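Local coordinates for GntR-family protein transcriptional regulator (PDB 3F8M) that represses transcription of the phnDCE phosphate-uptake operon when phosphate is available, as a DNA-binding regulator of the GntR family, at residues V18-L23 against L57-I62; G118-D123 against K148-R153; V212-D215 against V219-E222. All coordinates share one frame; numbering follows the deposited sequence. Where two conformers were deposited one is given.

Contact 1 of 3, residues V18-L23 against L57-I62; sequences VVRAEL and LRELLI
Arg-20 and Glu-59 form a salt bridge between helix 15-29 and helix 50-62 of the winged helix-turn-helix domain. Helix 50-62 is the second helix of the predicted helix-turn-helix motif, and the two segment axes cross at -50° with a closest approach of 11.2 Å. Arg-20 leaves its helix along a chain bent at CB-CG and offers the side edge of its guanidinium. NE donates to Glu-59 OE1 at 3.3 Å, while NH2 donates to Glu-59 OE2 at 3.2 Å, both bonds nearly straight and close to the guanidinium plane. The carboxylate is turned by 37° against that plane; NE meets OE1 on its syn side, and NH2 meets OE2 from above the carboxylate. Both groups have a second partner: Arg-20 NH1 bonds to His-16 O, and Gln-55 NE2 to Glu-59 OE2.

One turn further on, Leu-23 points at helix 50-62 and supplies the buried apolar part. Its side chain crosses that of Leu-57 at about a right angle, and Ala-56 and Phe-36 pack on it as well. Leu-57 CD2 sits 4.1 Å from Leu-23 CD1 and equally far from Leu-23 CD2, whereas Leu-60 CD1 meets Leu-23 lower down, at CB.

Contact 2 of 3, residues G118-D123 against K148-R153; sequences GVLGVD and KLPAQR
The ring of Pro-150 is met at two of its carbons by Leu-120 and Val-122, a purely apolar contact between the end of helix 114-120 and the end of strand 140-150 in the UTRA domain. In GntR regulators of the HutC type this C-terminal domain is generally taken to bind the effector. Leu-120 is buried and directs its side chain toward the strand. With CG opposite the carbonyl carbon (chi1 -60°) and the chain extended beyond it, both methyls reach the proline. CD1 and CD2 of Leu-120 each lie 4.1 Å from Pro-150 CD, so both branches of the fork close on this ring carbon from one side, and CD1 is also 4.1 Å from Pro-150 N. Val-122 approaches from the same side of the ring further along, its side chain crossing the proline at about a right angle, and its CG1 lies 3.9 Å from Pro-150 CB.

Behind these contacts stands the backbone on both segments. Gly-121, the first residue to leave helical geometry, adopts a positive phi of 61°. The turn at Gly-121 lets Leu-120 and Val-122 both direct their CB toward the proline. On the other segment the strand alternation puts the CB atoms of Lys-148 and Pro-150 toward the helix end and that of Leu-149 away from it. The long Lys-148 chain then departs from the contact, packing on Val-128 and Gln-130 of strand 127-137. Strand 140-150 is held between its neighbours by backbone bonds of Lys-148 to Gln-223 and of Leu-149 to Leu-129.

Immediately after Pro-150 the chain winds into a 3-10 turn, closed by the bond from Arg-153 N to Pro-150 O at 3.0 Å.

Contact 3 of 3, residues V212-D215 against V219-E222; sequences VSYD and VAIE
Ser-213 is gripped at its carbonyl oxygen and its hydroxyl by the segment 219-222. Its O receives the amide of Ile-221 at 2.7 Å in an almost straight bond, whereas the bond from its N to Glu-222 O is long, at 3.3 Å. The hydroxyl OG donates to Glu-222 OE2 at 2.6 Å, using the anti lone pair of that oxygen. Glu-222 can reach it because CG lies between backbone N and carbonyl carbon (chi1 61°) and the chain runs extended beyond, alongside the serine.

Two consecutive residues, Ile-221 and Glu-222, thus face the single Ser-213. This is consistent with a beta bulge of the classic type in the antiparallel hairpin of strands 206-214 and 220-229 of the UTRA domain, with Ile-221 at the first bulge position in a near-helical conformation. Next along, Tyr-214 and Ala-220 form a non-hydrogen-bonded pair, and the tyrosine ring meets Ala-220 obliquely, Tyr-214 CD1 3.9 Å from Ala-220 CA.

Asp-215 and Val-219 close the hairpin loop. Asp-215 N bonds to Val-219 O at 3.0 Å, and Val-219 N returns a bond of 2.9 Å to Asp-215 OD1, coming from well above the carboxylate plane. OD1 also accepts from Asp-217 N, forming an Asx turn inside the loop. Ile-221 CD1 reaches across to lie 3.6 Å from Asp-215 N and 3.8 Å from Asp-215 CB.

How the contacts relate
Contact 1 belongs to the DNA-binding domain and contacts 2 and 3 to the UTRA domain, on the opposite side of the chain's centre. The centre of contact 1 is 49 Å from that of contact 2 and 42 Å from that of contact 3, without any touch. Contacts 2 and 3 have centres only 9 Å apart and meet in one sheet, where strands 140-150 and 220-229 are neighbours. Arg-153 joins them: its NH2 forms a salt bridge to Asp-215 OD2 at 2.9 Å, and its NH1 probably bonds to Ala-220 O. Tyr-214 of contact 3 has its side chain about 5 Å from a bound glycerol, probably from the crystallisation liquor.

Contact 1 of 3, residues V18-L23 against L57-I62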
ATOM      1  N   VAL A  18     -31.075  16.346   0.505  1.00 48.42           N
ATOM      2  CA  VAL A  18     -31.849  15.830   1.642  1.00 47.28           C
ATOM      3  C   VAL A  18     -31.794  14.298   1.753  1.00 46.47           C
ATOM      4  O   VAL A  18     -31.639  13.772   2.862  1.00 46.35           O
ATOM      5  CB  VAL A  18     -33.309  16.371   1.647  1.00 47.58           C
ATOM      6  CG1 VAL A  18     -34.173  15.655   2.682  1.00 47.67           C
ATOM      7  CG2 VAL A  18     -33.307  17.885   1.904  1.00 47.02           C
ATOM      8  N   VAL A  19     -31.903  13.589   0.626  1.00 45.25           N
ATOM      9  CA  VAL A  19     -31.782  12.124   0.644  1.00 43.87           C
ATOM     10  C   VAL A  19     -30.423  11.668   1.200  1.00 43.27           C
ATOM     11  O   VAL A  19     -30.379  10.766   2.041  1.00 42.51           O
ATOM     12  CB  VAL A  19     -32.103  11.444  -0.726  1.00 44.17           C
ATOM     13  CG1 VAL A  19     -30.863  11.352  -1.632  1.00 43.17           C
ATOM     14  CG2 VAL A  19     -32.727  10.045  -0.485  1.00 43.35           C
ATOM     15  N   ARG A  20     -29.334  12.307   0.755  1.00 42.51           N
ATOM     16  CA  ARG A  20     -27.998  12.025   1.289  1.00 42.23           C
ATOM     17  C   ARG A  20     -27.898  12.281   2.799  1.00 41.40           C
ATOM     18  O   ARG A  20     -27.199  11.558   3.507  1.00 41.61           O
ATOM     19  CB  ARG A  20     -26.922  12.808   0.537  1.00 42.39           C
ATOM     20  CG  ARG A  20     -26.408  12.086  -0.719  1.00 45.04           C
ATOM     21  CD  ARG A  20     -25.985  13.063  -1.842  1.00 46.22           C
ATOM     22  NE  ARG A  20     -25.698  12.373  -3.110  1.00 47.27           N
ATOM     23  CZ  ARG A  20     -26.545  12.281  -4.137  1.00 48.61           C
ATOM     24  NH1 ARG A  20     -27.758  12.826  -4.068  1.00 49.36           N
ATOM     25  NH2 ARG A  20     -26.190  11.631  -5.237  1.00 48.82           N
ATOM     26  N   ALA A  21     -28.616  13.285   3.293  1.00 40.49           N
ATOM     27  CA  ALA A  21     -28.619  13.593   4.728  1.00 39.28           C
ATOM     28  C   ALA A  21     -29.469  12.584   5.498  1.00 38.67           C
ATOM     29  O   ALA A  21     -29.158  12.240   6.641  1.00 37.75           O
ATOM     30  CB  ALA A  21     -29.140  15.016   4.971  1.00 39.68           C
ATOM     31  N   GLU A  22     -30.551  12.133   4.869  1.00 37.73           N
ATOM     32  CA  GLU A  22     -31.436  11.149   5.480  1.00 38.25           C
ATOM     33  C   GLU A  22     -30.728   9.783   5.590  1.00 37.26           C
ATOM     34  O   GLU A  22     -30.953   9.048   6.557  1.00 37.34           O
ATOM     35  CB  GLU A  22     -32.768  11.047   4.720  1.00 38.57           C
ATOM     36  CG  GLU A  22     -33.765  12.187   5.021  1.00 41.36           C
ATOM     37  CD  GLU A  22     -34.651  11.906   6.242  1.00 45.56           C
ATOM     38  OE1 GLU A  22     -34.259  11.082   7.105  1.00 45.77           O
ATOM     39  OE2 GLU A  22     -35.752  12.512   6.337  1.00 47.34           O
ATOM     40  N   LEU A  23     -29.867   9.456   4.621  1.00 35.77           N
ATOM     41  CA  LEU A  23     -29.133   8.183   4.671  1.00 35.87           C
ATOM     42  C   LEU A  23     -28.092   8.230   5.792  1.00 36.01           C
ATOM     43  O   LEU A  23     -27.879   7.237   6.495  1.00 34.99           O
ATOM     44  CB  LEU A  23     -28.486   7.811   3.326  1.00 34.62           C
ATOM     45  CG  LEU A  23     -29.451   7.497   2.169  1.00 35.21           C
ATOM     46  CD1 LEU A  23     -28.722   7.481   0.853  1.00 34.10           C
ATOM     47  CD2 LEU A  23     -30.202   6.191   2.387  1.00 30.82           C
ATOM     48  N   LEU A  57     -26.226   5.626  -2.435  1.00 29.50           N
ATOM     49  CA  LEU A  57     -25.714   4.363  -1.828  1.00 30.52           C
ATOM     50  C   LEU A  57     -24.356   3.931  -2.354  1.00 31.27           C
ATOM     51  O   LEU A  57     -23.477   3.480  -1.592  1.00 31.09           O
ATOM     52  CB  LEU A  57     -26.706   3.213  -1.960  1.00 30.16           C
ATOM     53  CG  LEU A  57     -28.000   3.375  -1.162  1.00 31.03           C
ATOM     54  CD1 LEU A  57     -28.954   2.228  -1.481  1.00 29.73           C
ATOM     55  CD2 LEU A  57     -27.770   3.548   0.364  1.00 29.48           C
ATOM     56  N   ARG A  58     -24.171   4.092  -3.657  1.00 31.07           N
ATOM     57  CA  ARG A  58     -22.879   3.850  -4.261  1.00 32.13           C
ATOM     58  C   ARG A  58     -21.757   4.751  -3.696  1.00 31.86           C
ATOM     59  O   ARG A  58     -20.625   4.274  -3.499  1.00 32.59           O
ATOM     60  CB  ARG A  58     -22.989   3.921  -5.789  1.00 33.00           C
ATOM     61  CG  ARG A  58     -21.691   3.663  -6.459  1.00 35.14           C
ATOM     62  CD  ARG A  58     -21.772   2.626  -7.547  1.00 37.66           C
ATOM     63  NE  ARG A  58     -20.438   2.529  -8.102  1.00 38.65           N
ATOM     64  CZ  ARG A  58     -20.149   2.752  -9.378  1.00 40.42           C
ATOM     65  NH1 ARG A  58     -21.125   3.013 -10.255  1.00 37.33           N
ATOM     66  NH2 ARG A  58     -18.888   2.675  -9.770  1.00 37.67           N
ATOM     67  N   GLU A  59     -22.085   6.003  -3.372  1.00 31.68           N
ATOM     68  CA  GLU A  59     -21.130   6.936  -2.753  1.00 32.46           C
ATOM     69  C   GLU A  59     -20.771   6.466  -1.330  1.00 32.41           C
ATOM     70  O   GLU A  59     -19.607   6.509  -0.925  1.00 33.09           O
ATOM     71  CB  GLU A  59     -21.691   8.357  -2.722  1.00 32.22           C
ATOM     72  CG  GLU A  59     -21.867   8.993  -4.135  1.00 34.25           C
ATOM     73  CD  GLU A  59     -22.648  10.315  -4.110  1.00 37.68           C
ATOM     74  OE1 GLU A  59     -22.795  10.888  -3.010  1.00 37.63           O
ATOM     75  OE2 GLU A  59     -23.133  10.772  -5.182  1.00 37.38           O
ATOM     76  N   LEU A  60     -21.774   6.002  -0.591  1.00 31.57           N
ATOM     77  CA  LEU A  60     -21.528   5.424   0.727  1.00 31.52           C
ATOM     78  C   LEU A  60     -20.634   4.204   0.642  1.00 31.30           C
ATOM     79  O   LEU A  60     -19.810   3.977   1.549  1.00 31.61           O
ATOM     80  CB  LEU A  60     -22.848   5.059   1.401  1.00 30.75           C
ATOM     81  CG  LEU A  60     -23.695   6.256   1.823  1.00 30.06           C
ATOM     82  CD1 LEU A  60     -25.095   5.798   2.180  1.00 31.21           C
ATOM     83  CD2 LEU A  60     -23.067   7.009   2.997  1.00 32.98           C
ATOM     84  N   LEU A  61     -20.801   3.410  -0.421  1.00 30.54           N
ATOM     85  CA  LEU A  61     -20.061   2.183  -0.588  1.00 31.00           C
ATOM     86  C   LEU A  61     -18.596   2.500  -0.853  1.00 32.03           C
ATOM     87  O   LEU A  61     -17.698   1.866  -0.295  1.00 31.21           O
ATOM     88  CB  LEU A  61     -20.617   1.347  -1.733  1.00 30.52           C
ATOM     89  CG  LEU A  61     -20.095  -0.097  -1.877  1.00 32.21           C
ATOM     90  CD1 LEU A  61     -21.199  -1.001  -2.435  1.00 33.55           C
ATOM     91  CD2 LEU A  61     -18.777  -0.266  -2.716  1.00 32.73           C
ATOM     92  N   ILE A  62     -18.374   3.479  -1.713  1.00 33.14           N
ATOM     93  CA  ILE A  62     -17.023   3.940  -2.038  1.00 34.32           C
ATOM     94  C   ILE A  62     -16.332   4.514  -0.783  1.00 35.09           C
ATOM     95  O   ILE A  62     -15.141   4.275  -0.566  1.00 35.90           O
ATOM     96  CB  ILE A  62     -17.097   4.914  -3.253  1.00 35.04           C
ATOM     97  CG1 ILE A  62     -17.405   4.081  -4.514  1.00 33.77           C
ATOM     98  CG2 ILE A  62     -15.807   5.745  -3.414  1.00 34.72           C
ATOM     99  CD1 ILE A  62     -17.875   4.907  -5.719  1.00 33.60           C
TER

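Contact 2 of 3, residues G118-D123 against K148-R153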
ATOM      1  N   GLY A 118      23.280   0.092  11.147  1.00 25.30           N
ATOM      2  CA  GLY A 118      23.316   0.761   9.840  1.00 26.02           C
ATOM      3  C   GLY A 118      22.065   1.565   9.525  1.00 26.87           C
ATOM      4  O   GLY A 118      22.150   2.677   9.002  1.00 27.71           O
ATOM      5  N   VAL A 119      20.891   1.012   9.833  1.00 25.91           N
ATOM      6  CA  VAL A 119      19.646   1.706   9.528  1.00 25.20           C
ATOM      7  C   VAL A 119      19.551   2.993  10.357  1.00 24.35           C
ATOM      8  O   VAL A 119      19.170   4.048   9.853  1.00 24.97           O
ATOM      9  CB  VAL A 119      18.410   0.808   9.803  1.00 25.32           C
ATOM     10  CG1 VAL A 119      17.101   1.636   9.774  1.00 25.97           C
ATOM     11  CG2 VAL A 119      18.327  -0.343   8.790  1.00 26.21           C
ATOM     12  N   LEU A 120      19.903   2.901  11.629  1.00 23.32           N
ATOM     13  CA  LEU A 120      19.714   4.033  12.529  1.00 23.24           C
ATOM     14  C   LEU A 120      20.932   4.934  12.593  1.00 24.28           C
ATOM     15  O   LEU A 120      20.891   5.985  13.240  1.00 24.16           O
ATOM     16  CB  LEU A 120      19.365   3.561  13.947  1.00 21.77           C
ATOM     17  CG  LEU A 120      18.096   2.730  14.119  1.00 20.59           C
ATOM     18  CD1 LEU A 120      18.036   2.174  15.529  1.00 20.00           C
ATOM     19  CD2 LEU A 120      16.908   3.603  13.825  1.00 17.28           C
ATOM     20  N   GLY A 121      22.020   4.496  11.954  1.00 25.02           N
ATOM     21  CA  GLY A 121      23.286   5.230  11.978  1.00 26.07           C
ATOM     22  C   GLY A 121      23.853   5.386  13.378  1.00 26.16           C
ATOM     23  O   GLY A 121      24.332   6.460  13.712  1.00 28.30           O
ATOM     24  N   VAL A 122      23.754   4.344  14.207  1.00 25.29           N
ATOM     25  CA  VAL A 122      24.349   4.303  15.528  1.00 25.70           C
ATOM     26  C   VAL A 122      25.427   3.225  15.534  1.00 25.74           C
ATOM     27  O   VAL A 122      25.609   2.531  14.537  1.00 27.07           O
ATOM     28  CB  VAL A 122      23.319   3.994  16.646  1.00 24.93           C
ATOM     29  CG1 VAL A 122      22.295   5.171  16.740  1.00 23.51           C
ATOM     30  CG2 VAL A 122      22.633   2.605  16.435  1.00 24.29           C
ATOM     31  N   ASP A 123      26.128   3.095  16.640  1.00 26.63           N
ATOM     32  CA  ASP A 123      27.138   2.060  16.794  1.00 27.40           C
ATOM     33  C   ASP A 123      26.476   0.693  16.896  1.00 26.99           C
ATOM     34  O   ASP A 123      25.401   0.573  17.447  1.00 25.81           O
ATOM     35  CB  ASP A 123      27.966   2.319  18.047  1.00 28.68           C
ATOM     36  CG  ASP A 123      28.775   3.627  17.968  1.00 30.58           C
ATOM     37  OD1 ASP A 123      28.906   4.242  16.892  1.00 32.61           O
ATOM     38  OD2 ASP A 123      29.262   4.041  19.020  1.00 33.93           O
ATOM     39  N   LYS A 148      11.370   0.697  16.792  1.00 14.46           N
ATOM     40  CA  LYS A 148      12.723   0.571  17.397  1.00 14.84           C
ATOM     41  C   LYS A 148      13.363   1.944  17.365  1.00 15.01           C
ATOM     42  O   LYS A 148      13.470   2.553  16.320  1.00 16.81           O
ATOM     43  CB  LYS A 148      13.579  -0.409  16.608  1.00 14.82           C
ATOM     44  CG  LYS A 148      13.093  -1.822  16.819  1.00 17.04           C
ATOM     45  CD  LYS A 148      13.801  -2.776  15.908  1.00 18.27           C
ATOM     46  CE  LYS A 148      13.140  -4.154  16.048  1.00 22.52           C
ATOM     47  NZ  LYS A 148      13.953  -5.179  15.320  1.00 26.27           N
ATOM     48  N   LEU A 149      13.822   2.415  18.515  1.00 15.30           N
ATOM     49  CA  LEU A 149      14.346   3.759  18.636  1.00 15.19           C
ATOM     50  C   LEU A 149      15.786   3.648  19.144  1.00 15.68           C
ATOM     51  O   LEU A 149      16.058   2.794  19.976  1.00 15.75           O
ATOM     52  CB  LEU A 149      13.548   4.522  19.706  1.00 14.84           C
ATOM     53  CG  LEU A 149      12.033   4.718  19.482  1.00 13.38           C
ATOM     54  CD1 LEU A 149      11.325   5.192  20.754  1.00 20.93           C
ATOM     55  CD2 LEU A 149      11.902   5.766  18.333  1.00 15.79           C
ATOM     56  N   PRO A 150      16.680   4.518  18.649  1.00 17.26           N
ATOM     57  CA  PRO A 150      18.008   4.621  19.283  1.00 17.68           C
ATOM     58  C   PRO A 150      17.829   5.231  20.687  1.00 18.07           C
ATOM     59  O   PRO A 150      17.418   6.391  20.795  1.00 19.34           O
ATOM     60  CB  PRO A 150      18.783   5.542  18.319  1.00 17.37           C
ATOM     61  CG  PRO A 150      17.708   6.409  17.644  1.00 18.83           C
ATOM     62  CD  PRO A 150      16.533   5.412  17.495  1.00 16.07           C
ATOM     63  N   ALA A 151      18.012   4.413  21.725  1.00 19.37           N
ATOM     64  CA  ALA A 151      17.637   4.754  23.117  1.00 19.75           C
ATOM     65  C   ALA A 151      18.327   6.002  23.595  1.00 22.01           C
ATOM     66  O   ALA A 151      17.751   6.769  24.384  1.00 21.17           O
ATOM     67  CB  ALA A 151      17.986   3.634  24.063  1.00 20.52           C
ATOM     68  N   GLN A 152      19.558   6.202  23.115  1.00 22.54           N
ATOM     69  CA  GLN A 152      20.383   7.374  23.491  0.70 23.78           C
ATOM     70  C   GLN A 152      19.738   8.689  23.118  1.00 23.58           C
ATOM     71  O   GLN A 152      19.923   9.713  23.776  1.00 23.35           O
ATOM     72  CB  GLN A 152      21.798   7.251  22.905  0.70 24.38           C
ATOM     73  CG  GLN A 152      22.545   6.130  23.609  0.70 27.75           C
ATOM     74  CD  GLN A 152      24.047   6.259  23.602  0.70 31.48           C
ATOM     75  OE1 GLN A 152      24.676   6.525  22.562  0.70 33.17           O
ATOM     76  NE2 GLN A 152      24.647   6.028  24.768  0.70 32.73           N
ATOM     77  N   ARG A 153      18.978   8.674  22.025  1.00 22.11           N
ATOM     78  CA  ARG A 153      18.298   9.894  21.566  1.00 21.73           C
ATOM     79  C   ARG A 153      17.114  10.328  22.432  1.00 21.20           C
ATOM     80  O   ARG A 153      16.663  11.462  22.312  1.00 20.56           O
ATOM     81  CB  ARG A 153      17.801   9.787  20.123  1.00 22.05           C
ATOM     82  CG  ARG A 153      18.891   9.666  19.014  1.00 21.66           C
ATOM     83  CD  ARG A 153      18.308  10.113  17.674  1.00 23.35           C
ATOM     84  NE  ARG A 153      17.996  11.538  17.685  1.00 23.15           N
ATOM     85  CZ  ARG A 153      17.577  12.245  16.645  1.00 24.25           C
ATOM     86  NH1 ARG A 153      17.395  11.675  15.454  1.00 25.80           N
ATOM     87  NH2 ARG A 153      17.340  13.544  16.795  1.00 25.49           N
TER

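Contact 3 of 3, residues V212-D215 against V219-E222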
ATOM      1  N   VAL A 212      11.628   4.046   7.902  1.00 21.57           N
ATOM      2  CA  VAL A 212      12.696   4.720   8.620  1.00 22.43           C
ATOM      3  C   VAL A 212      12.368   6.200   8.467  1.00 22.68           C
ATOM      4  O   VAL A 212      12.050   6.663   7.353  1.00 24.19           O
ATOM      5  CB  VAL A 212      14.108   4.441   8.066  1.00 22.24           C
ATOM      6  CG1 VAL A 212      15.162   5.061   8.978  1.00 23.54           C
ATOM      7  CG2 VAL A 212      14.344   2.914   7.920  1.00 23.66           C
ATOM      8  N   SER A 213      12.451   6.927   9.577  1.00 21.91           N
ATOM      9  CA  SER A 213      12.217   8.362   9.584  1.00 22.21           C
ATOM     10  C   SER A 213      13.506   9.060   9.925  1.00 22.32           C
ATOM     11  O   SER A 213      14.318   8.543  10.708  1.00 22.99           O
ATOM     12  CB  SER A 213      11.158   8.762  10.624  1.00 22.36           C
ATOM     13  OG  SER A 213       9.943   8.122  10.387  1.00 21.29           O
ATOM     14  N   TYR A 214      13.656  10.252   9.350  1.00 23.35           N
ATOM     15  CA  TYR A 214      14.837  11.065   9.457  1.00 24.37           C
ATOM     16  C   TYR A 214      14.463  12.505   9.836  1.00 23.90           C
ATOM     17  O   TYR A 214      13.435  13.046   9.393  1.00 24.97           O
ATOM     18  CB  TYR A 214      15.588  11.083   8.113  1.00 25.29           C
ATOM     19  CG  TYR A 214      16.031   9.709   7.639  1.00 24.07           C
ATOM     20  CD1 TYR A 214      17.249   9.190   8.038  1.00 25.57           C
ATOM     21  CD2 TYR A 214      15.212   8.955   6.807  1.00 26.62           C
ATOM     22  CE1 TYR A 214      17.650   7.919   7.614  1.00 30.11           C
ATOM     23  CE2 TYR A 214      15.589   7.700   6.376  1.00 27.74           C
ATOM     24  CZ  TYR A 214      16.801   7.199   6.773  1.00 27.15           C
ATOM     25  OH  TYR A 214      17.164   5.975   6.333  1.00 31.47           O
ATOM     26  N   ASP A 215      15.312  13.096  10.659  1.00 25.90           N
ATOM     27  CA  ASP A 215      15.064  14.413  11.242  1.00 26.93           C
ATOM     28  C   ASP A 215      15.686  15.527  10.391  1.00 27.91           C
ATOM     29  O   ASP A 215      16.165  15.279   9.276  1.00 28.00           O
ATOM     30  CB  ASP A 215      15.526  14.493  12.716  1.00 27.04           C
ATOM     31  CG  ASP A 215      17.038  14.461  12.881  1.00 27.80           C
ATOM     32  OD1 ASP A 215      17.767  14.728  11.899  1.00 31.78           O
ATOM     33  OD2 ASP A 215      17.516  14.181  14.001  1.00 28.49           O
ATOM     34  N   VAL A 219      19.316  12.634  10.583  1.00 31.72           N
ATOM     35  CA  VAL A 219      19.692  11.598  11.532  1.00 29.39           C
ATOM     36  C   VAL A 219      18.437  10.749  11.760  1.00 27.87           C
ATOM     37  O   VAL A 219      17.349  11.303  11.895  1.00 27.33           O
ATOM     38  CB  VAL A 219      20.186  12.189  12.852  1.00 29.12           C
ATOM     39  CG1 VAL A 219      20.656  11.102  13.798  1.00 29.20           C
ATOM     40  CG2 VAL A 219      21.334  13.212  12.602  1.00 30.97           C
ATOM     41  N   ALA A 220      18.601   9.421  11.761  1.00 26.13           N
ATOM     42  CA  ALA A 220      17.458   8.504  11.905  1.00 23.66           C
ATOM     43  C   ALA A 220      16.748   8.721  13.249  1.00 21.55           C
ATOM     44  O   ALA A 220      17.375   8.866  14.280  1.00 21.54           O
ATOM     45  CB  ALA A 220      17.876   7.060  11.737  1.00 23.28           C
ATOM     46  N   ILE A 221      15.425   8.752  13.191  1.00 20.37           N
ATOM     47  CA  ILE A 221      14.569   8.936  14.373  1.00 18.89           C
ATOM     48  C   ILE A 221      14.123   7.551  14.906  1.00 18.43           C
ATOM     49  O   ILE A 221      14.084   7.327  16.122  1.00 19.46           O
ATOM     50  CB  ILE A 221      13.340   9.817  13.967  1.00 19.34           C
ATOM     51  CG1 ILE A 221      13.780  11.255  13.618  1.00 19.72           C
ATOM     52  CG2 ILE A 221      12.195   9.838  15.023  1.00 19.18           C
ATOM     53  CD1 ILE A 221      12.626  12.091  12.913  1.00 17.61           C
ATOM     54  N   GLU A 222      13.762   6.650  13.985  1.00 17.33           N
ATOM     55  CA  GLU A 222      13.065   5.387  14.314  1.00 17.09           C
ATOM     56  C   GLU A 222      13.153   4.458  13.119  1.00 16.36           C
ATOM     57  O   GLU A 222      13.393   4.898  11.975  1.00 15.86           O
ATOM     58  CB  GLU A 222      11.554   5.620  14.579  1.00 16.48           C
ATOM     59  CG  GLU A 222      10.868   6.210  13.320  1.00 18.82           C
ATOM     60  CD  GLU A 222       9.358   6.253  13.324  1.00 19.92           C
ATOM     61  OE1 GLU A 222       8.697   5.685  14.235  1.00 18.69           O
ATOM     62  OE2 GLU A 222       8.845   6.839  12.349  1.00 20.47           O
TER